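Local coordinates for protein protelomerase (Agrobacterium tumefaciens, PDB 4F43) that generates the hairpin ends of linear DNA and protects them, as a protelomerase (telomere resolvase) that binds hairpin DNA through this catalytic-domain-containing fragment, at residues A[126-131]-A[148-153]; A[133-138]-A[207-212]; A[139-144]-A[239-244]. The protein carries 1 engineered substitution. All coordinates share one frame; numbering follows the deposited sequence.

Contact 1 of 3, residues A[126-131]-A[148-153]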
# COMPACT_ATOMS: atom_id res chain seq x y z
N GLN A 126 8.10 -11.24 -20.35
CA GLN A 126 7.72 -12.55 -19.86
C GLN A 126 6.84 -12.43 -18.62
O GLN A 126 5.88 -13.17 -18.47
CB GLN A 126 8.97 -13.38 -19.53
CG GLN A 126 9.96 -13.47 -20.67
CD GLN A 126 11.05 -14.49 -20.42
OE1 GLN A 126 10.80 -15.56 -19.84
NE2 GLN A 126 12.27 -14.18 -20.83
N VAL A 127 7.17 -11.48 -17.76
CA VAL A 127 6.38 -11.23 -16.55
C VAL A 127 4.98 -10.73 -16.91
O VAL A 127 3.98 -11.21 -16.36
CB VAL A 127 7.07 -10.19 -15.64
CG1 VAL A 127 6.17 -9.84 -14.46
CG2 VAL A 127 8.41 -10.72 -15.15
N LEU A 128 4.92 -9.78 -17.83
CA LEU A 128 3.65 -9.26 -18.33
C LEU A 128 2.80 -10.38 -18.91
O LEU A 128 1.59 -10.44 -18.67
CB LEU A 128 3.89 -8.18 -19.39
CG LEU A 128 4.55 -6.89 -18.90
CD1 LEU A 128 4.92 -6.00 -20.07
CD2 LEU A 128 3.62 -6.15 -17.94
N LYS A 129 3.44 -11.26 -19.67
CA LYS A 129 2.75 -12.41 -20.24
C LYS A 129 2.23 -13.34 -19.15
O LYS A 129 1.13 -13.88 -19.25
CB LYS A 129 3.68 -13.18 -21.18
CG LYS A 129 3.02 -14.39 -21.84
CD LYS A 129 1.87 -13.97 -22.74
CE LYS A 129 0.97 -15.15 -23.06
NZ LYS A 129 1.73 -16.33 -23.57
N ILE A 130 3.03 -13.51 -18.09
CA ILE A 130 2.63 -14.35 -16.96
C ILE A 130 1.39 -13.78 -16.28
O ILE A 130 0.46 -14.53 -15.97
CB ILE A 130 3.77 -14.50 -15.93
CG1 ILE A 130 4.90 -15.35 -16.49
CG2 ILE A 130 3.25 -15.13 -14.65
CD1 ILE A 130 6.08 -15.49 -15.56
N CYS A 131 1.37 -12.47 -16.06
CA CYS A 131 0.20 -11.83 -15.48
C CYS A 131 -1.02 -11.99 -16.39
O CYS A 131 -2.12 -12.34 -15.93
CB CYS A 131 0.47 -10.34 -15.22
SG CYS A 131 1.77 -10.03 -14.00
N ILE A 148 -2.99 -7.12 -10.70
CA ILE A 148 -1.98 -6.20 -10.20
C ILE A 148 -0.97 -5.90 -11.30
O ILE A 148 -0.56 -4.75 -11.49
CB ILE A 148 -1.23 -6.77 -8.98
CG1 ILE A 148 -2.20 -6.99 -7.82
CG2 ILE A 148 -0.10 -5.85 -8.56
CD1 ILE A 148 -1.55 -7.59 -6.59
N GLY A 149 -0.57 -6.93 -12.03
CA GLY A 149 0.40 -6.77 -13.10
C GLY A 149 -0.12 -5.97 -14.28
O GLY A 149 0.63 -5.25 -14.93
N MET A 150 -1.42 -6.10 -14.56
CA MET A 150 -2.01 -5.48 -15.75
C MET A 150 -2.56 -4.07 -15.51
O MET A 150 -2.22 -3.14 -16.25
CB MET A 150 -3.11 -6.38 -16.33
CG MET A 150 -2.60 -7.68 -16.94
SD MET A 150 -1.71 -7.46 -18.50
CE MET A 150 -0.01 -7.55 -17.96
N THR A 151 -3.41 -3.92 -14.50
CA THR A 151 -4.03 -2.62 -14.24
C THR A 151 -3.20 -1.75 -13.30
O THR A 151 -3.39 -0.54 -13.23
CB THR A 151 -5.47 -2.76 -13.70
OG1 THR A 151 -6.19 -1.54 -13.92
CG2 THR A 151 -5.46 -3.08 -12.22
N GLY A 152 -2.28 -2.38 -12.57
CA GLY A 152 -1.32 -1.65 -11.76
C GLY A 152 -1.82 -1.16 -10.41
O GLY A 152 -1.11 -0.42 -9.73
N ARG A 153 -3.02 -1.57 -10.02
CA ARG A 153 -3.55 -1.18 -8.72
C ARG A 153 -2.86 -1.97 -7.60
O ARG A 153 -2.31 -3.04 -7.83
CB ARG A 153 -5.06 -1.38 -8.66
CG ARG A 153 -5.85 -0.58 -9.68
CD ARG A 153 -5.43 0.88 -9.70
NE ARG A 153 -4.56 1.19 -10.83
CZ ARG A 153 -4.02 2.38 -11.05
NH1 ARG A 153 -3.24 2.57 -12.11
NH2 ARG A 153 -4.27 3.38 -10.22

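Contact 2 of 3, residues A[133-138]-A[207-212]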
# COMPACT_ATOMS: atom_id res chain seq x y z
N ASP A 133 -1.60 -14.30 -18.37
CA ASP A 133 -2.03 -15.69 -18.28
C ASP A 133 -2.77 -15.94 -16.97
O ASP A 133 -3.69 -16.75 -16.92
CB ASP A 133 -0.83 -16.63 -18.41
CG ASP A 133 -0.20 -16.57 -19.79
OD1 ASP A 133 -0.94 -16.36 -20.77
OD2 ASP A 133 1.03 -16.74 -19.89
N CYS A 134 -2.35 -15.25 -15.92
CA CYS A 134 -3.01 -15.34 -14.62
C CYS A 134 -4.41 -14.75 -14.71
O CYS A 134 -5.29 -15.09 -13.92
CB CYS A 134 -2.20 -14.63 -13.54
SG CYS A 134 -0.69 -15.49 -13.05
N LEU A 135 -4.61 -13.85 -15.67
CA LEU A 135 -5.91 -13.23 -15.89
C LEU A 135 -6.97 -14.25 -16.30
O LEU A 135 -8.17 -14.01 -16.14
CB LEU A 135 -5.80 -12.14 -16.96
CG LEU A 135 -6.27 -10.74 -16.56
CD1 LEU A 135 -5.49 -10.24 -15.36
CD2 LEU A 135 -6.14 -9.78 -17.73
N LYS A 136 -6.53 -15.39 -16.83
CA LYS A 136 -7.45 -16.41 -17.32
C LYS A 136 -7.51 -17.63 -16.39
O LYS A 136 -8.15 -18.63 -16.72
CB LYS A 136 -7.05 -16.84 -18.73
CG LYS A 136 -7.15 -15.72 -19.75
CD LYS A 136 -6.16 -15.91 -20.89
CE LYS A 136 -6.20 -14.73 -21.85
NZ LYS A 136 -5.11 -14.80 -22.86
N SER A 137 -6.86 -17.54 -15.24
CA SER A 137 -6.88 -18.62 -14.27
C SER A 137 -8.22 -18.65 -13.53
O SER A 137 -9.01 -17.71 -13.62
CB SER A 137 -5.73 -18.46 -13.27
OG SER A 137 -5.73 -19.52 -12.32
N SER A 138 -8.46 -19.74 -12.81
CA SER A 138 -9.70 -19.89 -12.06
C SER A 138 -9.47 -19.68 -10.56
O SER A 138 -10.41 -19.61 -9.78
CB SER A 138 -10.33 -21.26 -12.30
OG SER A 138 -9.47 -22.30 -11.86
N GLU A 207 -11.43 -5.72 -22.28
CA GLU A 207 -12.43 -6.77 -22.12
C GLU A 207 -11.91 -7.92 -21.27
O GLU A 207 -12.64 -8.49 -20.46
CB GLU A 207 -12.88 -7.29 -23.49
CG GLU A 207 -13.49 -6.23 -24.40
CD GLU A 207 -12.44 -5.46 -25.19
OE1 GLU A 207 -11.33 -6.00 -25.39
OE2 GLU A 207 -12.74 -4.32 -25.60
N THR A 208 -10.64 -8.26 -21.46
CA THR A 208 -10.01 -9.34 -20.72
C THR A 208 -9.89 -9.00 -19.23
O THR A 208 -10.23 -9.81 -18.37
CB THR A 208 -8.61 -9.66 -21.28
OG1 THR A 208 -8.68 -9.81 -22.70
CG2 THR A 208 -8.06 -10.94 -20.66
N VAL A 209 -9.41 -7.79 -18.94
CA VAL A 209 -9.29 -7.32 -17.56
C VAL A 209 -10.65 -7.27 -16.88
O VAL A 209 -10.81 -7.73 -15.75
CB VAL A 209 -8.63 -5.93 -17.50
CG1 VAL A 209 -8.70 -5.37 -16.08
CG2 VAL A 209 -7.20 -6.00 -17.98
N LEU A 210 -11.63 -6.70 -17.58
CA LEU A 210 -12.99 -6.59 -17.06
C LEU A 210 -13.59 -7.96 -16.77
O LEU A 210 -14.26 -8.15 -15.75
CB LEU A 210 -13.88 -5.83 -18.05
CG LEU A 210 -14.04 -4.32 -17.81
CD1 LEU A 210 -12.70 -3.66 -17.55
CD2 LEU A 210 -14.74 -3.67 -18.99
N ALA A 211 -13.34 -8.91 -17.67
CA ALA A 211 -13.82 -10.27 -17.48
C ALA A 211 -13.18 -10.92 -16.26
O ALA A 211 -13.87 -11.50 -15.41
CB ALA A 211 -13.56 -11.10 -18.73
N ALA A 212 -11.85 -10.82 -16.17
CA ALA A 212 -11.11 -11.42 -15.07
C ALA A 212 -11.52 -10.83 -13.72
O ALA A 212 -11.59 -11.54 -12.72
CB ALA A 212 -9.62 -11.24 -15.28

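Contact 3 of 3, residues A[139-144]-A[239-244]. With nucleotides of chain B.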
# COMPACT_ATOMS: atom_id res chain seq x y z
N ASP A 139 -8.20 -19.58 -10.18
CA ASP A 139 -7.83 -19.30 -8.80
C ASP A 139 -7.81 -17.79 -8.58
O ASP A 139 -6.97 -17.10 -9.16
CB ASP A 139 -6.46 -19.92 -8.49
CG ASP A 139 -6.02 -19.67 -7.06
OD1 ASP A 139 -6.90 -19.53 -6.17
OD2 ASP A 139 -4.80 -19.61 -6.81
N PRO A 140 -8.73 -17.29 -7.74
CA PRO A 140 -8.92 -15.85 -7.49
C PRO A 140 -7.63 -15.13 -7.10
O PRO A 140 -7.46 -13.96 -7.43
CB PRO A 140 -9.91 -15.83 -6.33
CG PRO A 140 -10.68 -17.10 -6.48
CD PRO A 140 -9.68 -18.11 -6.97
N LEU A 141 -6.74 -15.83 -6.40
CA LEU A 141 -5.44 -15.27 -6.03
C LEU A 141 -4.63 -14.94 -7.28
O LEU A 141 -4.09 -13.83 -7.41
CB LEU A 141 -4.67 -16.25 -5.15
CG LEU A 141 -3.32 -15.78 -4.62
CD1 LEU A 141 -3.51 -14.68 -3.59
CD2 LEU A 141 -2.53 -16.94 -4.03
N MET A 142 -4.55 -15.90 -8.19
CA MET A 142 -3.82 -15.74 -9.44
C MET A 142 -4.40 -14.60 -10.27
O MET A 142 -3.66 -13.76 -10.79
CB MET A 142 -3.84 -17.03 -10.25
CG MET A 142 -3.15 -18.21 -9.58
SD MET A 142 -1.41 -17.88 -9.22
CE MET A 142 -0.87 -19.50 -8.68
N ILE A 143 -5.73 -14.57 -10.38
CA ILE A 143 -6.42 -13.50 -11.08
C ILE A 143 -6.07 -12.16 -10.45
O ILE A 143 -5.90 -11.16 -11.15
CB ILE A 143 -7.95 -13.69 -11.03
CG1 ILE A 143 -8.34 -15.07 -11.57
CG2 ILE A 143 -8.66 -12.60 -11.82
CD1 ILE A 143 -9.83 -15.31 -11.59
N GLY A 144 -5.96 -12.14 -9.13
CA GLY A 144 -5.56 -10.95 -8.41
C GLY A 144 -4.16 -10.49 -8.78
O GLY A 144 -3.95 -9.32 -9.07
N LEU A 239 0.98 -13.60 3.44
CA LEU A 239 2.03 -14.60 3.27
C LEU A 239 1.81 -15.49 2.05
O LEU A 239 2.77 -15.85 1.36
CB LEU A 239 2.18 -15.46 4.54
CG LEU A 239 2.89 -14.83 5.74
CD1 LEU A 239 4.17 -14.13 5.32
CD2 LEU A 239 1.98 -13.88 6.51
N LEU A 240 0.56 -15.85 1.80
CA LEU A 240 0.21 -16.68 0.65
C LEU A 240 0.53 -15.96 -0.66
O LEU A 240 1.14 -16.53 -1.57
CB LEU A 240 -1.27 -17.07 0.70
CG LEU A 240 -1.76 -18.03 -0.38
CD1 LEU A 240 -1.04 -19.36 -0.28
CD2 LEU A 240 -3.27 -18.23 -0.27
N LEU A 241 0.10 -14.70 -0.74
CA LEU A 241 0.38 -13.85 -1.89
C LEU A 241 1.89 -13.71 -2.07
O LEU A 241 2.41 -13.81 -3.19
CB LEU A 241 -0.26 -12.48 -1.68
CG LEU A 241 -0.22 -11.46 -2.82
CD1 LEU A 241 -1.19 -11.85 -3.93
CD2 LEU A 241 -0.53 -10.06 -2.30
N ARG A 242 2.58 -13.49 -0.96
CA ARG A 242 4.02 -13.33 -0.95
C ARG A 242 4.74 -14.55 -1.52
O ARG A 242 5.63 -14.41 -2.36
CB ARG A 242 4.52 -13.04 0.47
CG ARG A 242 6.04 -13.08 0.62
CD ARG A 242 6.46 -12.54 1.97
NE ARG A 242 7.87 -12.76 2.24
CZ ARG A 242 8.34 -13.76 2.99
NH1 ARG A 242 7.50 -14.62 3.55
NH2 ARG A 242 9.65 -13.89 3.18
N ASP A 243 4.36 -15.74 -1.07
CA ASP A 243 5.01 -16.96 -1.54
C ASP A 243 4.60 -17.35 -2.96
O ASP A 243 5.39 -17.97 -3.68
CB ASP A 243 4.76 -18.12 -0.57
CG ASP A 243 5.86 -18.26 0.46
OD1 ASP A 243 5.79 -17.59 1.52
OD2 ASP A 243 6.81 -19.03 0.21
N THR A 244 3.39 -17.00 -3.35
CA THR A 244 2.94 -17.25 -4.72
C THR A 244 3.73 -16.36 -5.69
O THR A 244 4.14 -16.81 -6.76
CB THR A 244 1.43 -17.03 -4.88
OG1 THR A 244 0.73 -17.83 -3.93
CG2 THR A 244 1.00 -17.42 -6.29
P DT B 25 10.02 -9.14 1.82
OP1 DT B 25 11.27 -8.95 1.04
OP2 DT B 25 8.99 -10.09 1.34
O5' DT B 25 10.43 -9.56 3.31
C5' DT B 25 11.36 -8.75 4.03
C4' DT B 25 11.47 -9.16 5.49
O4' DT B 25 10.19 -9.01 6.15
C3' DT B 25 11.91 -10.60 5.74
O3' DT B 25 13.01 -10.62 6.64
C2' DT B 25 10.67 -11.26 6.36
C1' DT B 25 10.06 -10.06 7.08
N1 DT B 25 8.63 -10.21 7.44
C2 DT B 25 8.28 -10.33 8.77
O2 DT B 25 9.10 -10.31 9.68
N3 DT B 25 6.94 -10.46 9.00
C4 DT B 25 5.93 -10.48 8.06
O4 DT B 25 4.75 -10.60 8.37
C5 DT B 25 6.36 -10.36 6.69
C7 DT B 25 5.36 -10.37 5.57
C6 DT B 25 7.67 -10.23 6.45

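Contact 1 of 3, residues A[126-131]-A[148-153]
Leu128 is the first residue of 126-131 to meet 148-153, and it does so twice, by its methyl CD2 and by its carbonyl oxygen. Both press on the end of Met150: Leu128 CD2 lies 3.9 Å from Met150 CE, and Leu128 O is 3.4 Å from that same methyl. Met150 reaches this spot because its chain bends at chi2 (-71°) and again at chi3, folding the thioether over to bring CE against Leu128 and Cys131 of helix 124-134. One turn further on, Cys131 points at the partner helix. Its CB completes the seat of the Met150 methyl at 3.9 Å from CE, while SG goes past it to the bare CA of Gly149, 3.6 Å away. Gly149 has no side chain, which permits the close backbone approach: the CA atoms of Cys131 and Gly149 are 5.6 Å apart. Beyond this patch helix 140-151 stops, and Gly152 leaves helical geometry with positive phi (81°). At that helix end, apart from the interface itself, Arg153 NE donates to Thr151 O at 3.2 Å, and NH1 adds a weak bond to the same oxygen and also reaches Ile290 O. In the telomere resolvase catalytic domain, this interface joins helix 124-134 to the C-terminal end of helix 140-151. Val127 leans on Leu264 of helix 263-276, Ile148 packs on helix 155-161, and Thr151 touches Ile200 of strand 198-201, while Arg153 makes a cation-pi contact with Phe180.

Contact 2 of 3, residues A[133-138]-A[207-212]
Leu135 supplies nearly all of the 133-138 side of this contact, inserting its branched end against one side of helix 206-217, where Thr208, Val209 and Ala212 receive it. CD2 makes the two contacts farthest from the backbone: it abuts Thr208 CG2 at 3.7 Å and crosses to Val209 CG2 at 3.9 Å, so one methyl sits against two neighbouring residues of the helix. Nearer the backbone, Leu135 CG rests 3.6 Å from Ala212 CB. Its chi1 of -124° is near an eclipsed rotation about CA and CB, which would carry some strain if taken at face value. Ala212 stands a turn after Thr208 on the same side of the helix, and its small methyl lets the chain come very near: CB is 3.2 Å from Leu135 O, and the CA atoms of Leu135 and Ala212 are 5.6 Å apart. Thr208 turns CG2, its carbon branch, to the leucine; chi1 of -50° places that methyl anti to the backbone N and the hydroxyl beside that N. Lys136 passes the rim of the patch, with CE 4.4 Å from Thr208 CG2. The backbone that presents Leu135 is a type I beta turn from Cys134 to Ser137, closed by Ser137 N bonding to Cys134 O, in the connection from helix 124-134 to helix 140-151. Leu147 of helix 140-151 touches both Leu135 and Val209, and Val209 also reaches Ile178 of strand 177-180. No hydrogen bond spans the two segments: aliphatic carbons do most of the joining, with one carbonyl oxygen set against the Ala212 methyl, which implies that shape fit and burial of carbon surface hold the turn to the helix, with Lys136 at the exposed margin.

Contact 3 of 3, residues A[139-144]-A[239-244]
The helical segments that bring Leu141 to Leu241 and Thr244 cross at -66°, with axes 11.0 Å apart at closest approach, a spacing bridged by side chains. Leu141 spreads its two methyls over the partner helix. CD1 meets Leu241 CD1 at 3.7 Å, whereas CD2 runs tip to tip into Thr244 OG1 at 3.4 Å and also lies 3.9 Å from Leu240 CG. CG of Leu141 stands anti to the backbone N, which directs the fork across the interface. Met142 bends at chi2 and lays its thioether end over the other branch of Thr244, with CE 3.7 Å from CG2. Thr244 thus shows Leu141 its oxygen and Met142 its methyl. Its hydroxyl is satisfied within its own helix, donating to Leu240 O at 2.7 Å; Thr244 N bonds to that oxygen from the opposite face of the carbonyl plane, so two donors grip it and the threonine rotation is set. The crossing lies in the telomere resolvase catalytic domain, which is akin to the tyrosine recombinase catalytic fold, and joins the N-terminal part of helix 140-151, with Asp139 at its N-cap position, to the DNA-binding helix 230-248. Ile145 continues the packing on Leu241 and Thr244. From the far side of helix 230-248, Arg242 reaches the DNA: its chain is extended from CG to NE, and NE donates to OP2 of DT25 of chain B at 3.0 Å (146° at the hydrogen), with the oxygen at the guanidinium edge, near its plane. Leu239 CD1 approaches the thymine methyl C7 of the same nucleotide at 4.0 Å. Asp243 OD1 makes a long ion pair with Arg242 NH1; the oxygen sits well out of the guanidinium plane, so no N-H points at it.

Helix 140-151 ties the three contacts together: contact 3 uses its first turn, contact 1 its last, and contact 2 holds the turn that leads into it. The centres of contacts 1 and 2 are about 11 Å apart, and Met150 CG meets Leu135 CD1 at 4.2 Å. Contacts 2 and 3, with centres about 14 Å apart, touch where Ile143 packs against Ala212 and Ser137. Contacts 1 and 3 share the helix but do not otherwise touch, their centres about 13 Å apart. Distance from the hairpin DNA grades the set: segment 239-244 of contact 3 reaches a phosphate through Arg242, while the nearest atoms of contacts 1 and 2 lie about 7 Å and 15 Å from the DNA.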